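Local coordinates for 173aa long hypothetical ferripyochelin binding protein (Pyrococcus horikoshii, PDB 2FKO) that binds zinc and calcium and probably catalyses the reversible hydration of carbon dioxide, like the related trimeric gamma-class carbonic anhydrases, at residues 16-21 with 165-170. Residues are numbered along the deposited sequence; the frame is centred on the assembly and turned at random.
Sequences SAFVDE and KHIKGR. With EDO (1,2-ethanediol), chain C.
On one face of the Phe18 ring lies His166 CB, 4.0 Å from the ring centroid and 17° off the normal, a CH-pi contact, while the backbone N of Asp20 sits above the opposite face, offset toward the rim. At the ring's edge, near its plane, comes Arg170 NH1, 3.7 Å from Phe18 CZ, with the guanidinium turned 79° to the ring. The geometry fits the family fold, a left-handed parallel beta-helix whose C-terminal helix 146-169 packs along the coils; here its last turn meets the first-coil strand 18-19. Phe18 CG stands anti to the backbone N (chi1 168°), which carries the ring toward the helix, and Trp38 adds an edge-to-face partner. Ile167 and Phe18 pass each other in opposite directions, Ile167 CG1 3.7 Å from Phe18 CD1, and Ile167 CD1 reaches Ser16 O.

Just beyond the helix, Arg170 bends at chi2 and chi3, bringing its guanidinium back to the ring edge and to Asp20. Arg170 NH1 donates a hydrogen bond to His166 ND1 at 2.8 Å; His166 NE2 is hydrogen-bonded to Asp46 OD2 of the second subunit, where Tyr4 gives Arg170 a cation-pi partner. A leucine in place of Arg170 would probably leave the buried Asp20 carboxylate without its countercharge and His166 ND1 without this donor. In the salt bridge both donors hydrogen-bond one oxygen: Asp20 OD1 receives Arg170 NH2 at 2.7 Å, syn but tilted from the carboxylate plane, and NH1 at 2.9 Å nearly along its C-O axis.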
# COMPACT_ATOMS: atom_id res chain seq x y z
N SER A 16 -20.71 -5.62 -16.26
CA SER A 16 -21.00 -6.14 -14.92
C SER A 16 -19.90 -5.86 -13.90
O SER A 16 -20.11 -6.03 -12.70
CB SER A 16 -21.25 -7.65 -14.97
OG SER A 16 -20.09 -8.33 -15.39
N ALA A 17 -18.74 -5.45 -14.38
CA ALA A 17 -17.62 -5.18 -13.49
C ALA A 17 -17.87 -3.94 -12.63
O ALA A 17 -18.69 -3.09 -12.96
CB ALA A 17 -16.34 -4.99 -14.31
N PHE A 18 -17.18 -3.87 -11.49
CA PHE A 18 -17.30 -2.72 -10.62
C PHE A 18 -15.92 -2.11 -10.45
O PHE A 18 -15.00 -2.77 -9.99
CB PHE A 18 -17.83 -3.09 -9.23
CG PHE A 18 -17.70 -1.97 -8.23
CD1 PHE A 18 -18.41 -0.78 -8.40
CD2 PHE A 18 -16.83 -2.08 -7.14
CE1 PHE A 18 -18.27 0.28 -7.49
CE2 PHE A 18 -16.68 -1.02 -6.23
CZ PHE A 18 -17.40 0.16 -6.41
N VAL A 19 -15.79 -0.86 -10.85
CA VAL A 19 -14.52 -0.16 -10.69
C VAL A 19 -14.81 1.03 -9.80
O VAL A 19 -15.51 1.95 -10.21
CB VAL A 19 -13.97 0.33 -12.04
CG1 VAL A 19 -12.62 1.02 -11.82
CG2 VAL A 19 -13.80 -0.84 -13.00
N ASP A 20 -14.31 0.99 -8.58
CA ASP A 20 -14.53 2.08 -7.64
C ASP A 20 -14.02 3.37 -8.28
O ASP A 20 -13.00 3.36 -8.96
CB ASP A 20 -13.77 1.80 -6.35
CG ASP A 20 -14.16 2.74 -5.24
OD1 ASP A 20 -15.12 2.42 -4.50
OD2 ASP A 20 -13.52 3.81 -5.12
N GLU A 21 -14.71 4.48 -8.07
CA GLU A 21 -14.27 5.72 -8.67
C GLU A 21 -12.92 6.18 -8.12
O GLU A 21 -12.27 7.03 -8.70
CB GLU A 21 -15.31 6.84 -8.50
CG GLU A 21 -15.67 7.21 -7.08
CD GLU A 21 -16.64 8.37 -7.03
OE1 GLU A 21 -17.30 8.63 -8.06
OE2 GLU A 21 -16.76 9.02 -5.97
N LYS A 165 -23.34 -5.27 -4.53
CA LYS A 165 -23.89 -4.43 -3.48
C LYS A 165 -23.47 -2.97 -3.69
O LYS A 165 -24.27 -2.06 -3.53
CB LYS A 165 -23.44 -4.92 -2.10
CG LYS A 165 -23.86 -6.35 -1.79
CD LYS A 165 -23.37 -6.78 -0.41
CE LYS A 165 -23.78 -8.21 -0.10
NZ LYS A 165 -23.31 -8.65 1.24
N HIS A 166 -22.20 -2.79 -4.04
CA HIS A 166 -21.66 -1.46 -4.26
C HIS A 166 -22.24 -0.80 -5.51
O HIS A 166 -22.58 0.39 -5.50
CB HIS A 166 -20.13 -1.52 -4.35
CG HIS A 166 -19.46 -1.66 -3.02
ND1 HIS A 166 -18.82 -0.61 -2.40
CD2 HIS A 166 -19.36 -2.72 -2.18
CE1 HIS A 166 -18.35 -1.02 -1.23
NE2 HIS A 166 -18.66 -2.29 -1.07
N ILE A 167 -22.35 -1.57 -6.59
CA ILE A 167 -22.89 -1.05 -7.84
C ILE A 167 -24.31 -0.51 -7.63
O ILE A 167 -24.68 0.53 -8.18
CB ILE A 167 -22.95 -2.16 -8.92
CG1 ILE A 167 -21.53 -2.55 -9.34
CG2 ILE A 167 -23.74 -1.68 -10.12
CD1 ILE A 167 -21.48 -3.70 -10.32
N LYS A 168 -25.10 -1.22 -6.83
CA LYS A 168 -26.48 -0.82 -6.59
C LYS A 168 -26.74 0.10 -5.40
O LYS A 168 -27.68 0.90 -5.44
CB LYS A 168 -27.35 -2.07 -6.43
CG LYS A 168 -27.32 -2.99 -7.64
CD LYS A 168 -28.21 -4.20 -7.44
CE LYS A 168 -28.05 -5.16 -8.61
NZ LYS A 168 -29.01 -6.30 -8.54
N GLY A 169 -25.92 0.01 -4.35
CA GLY A 169 -26.17 0.81 -3.17
C GLY A 169 -25.19 1.86 -2.69
O GLY A 169 -25.42 2.46 -1.64
N ARG A 170 -24.10 2.09 -3.42
CA ARG A 170 -23.13 3.10 -3.00
C ARG A 170 -23.66 4.49 -3.29
O ARG A 170 -24.30 4.72 -4.32
CB ARG A 170 -21.80 2.92 -3.75
CG ARG A 170 -20.82 1.95 -3.09
CD ARG A 170 -20.04 2.62 -1.96
NE ARG A 170 -18.99 3.51 -2.44
CZ ARG A 170 -17.85 3.11 -3.00
NH1 ARG A 170 -17.59 1.82 -3.16
NH2 ARG A 170 -16.95 4.00 -3.39
C1 EDO C . -10.20 11.16 -9.80
O1 EDO C . -9.28 12.19 -9.52
C2 EDO C . -11.34 11.33 -9.32
O2 EDO C . -12.10 10.19 -8.89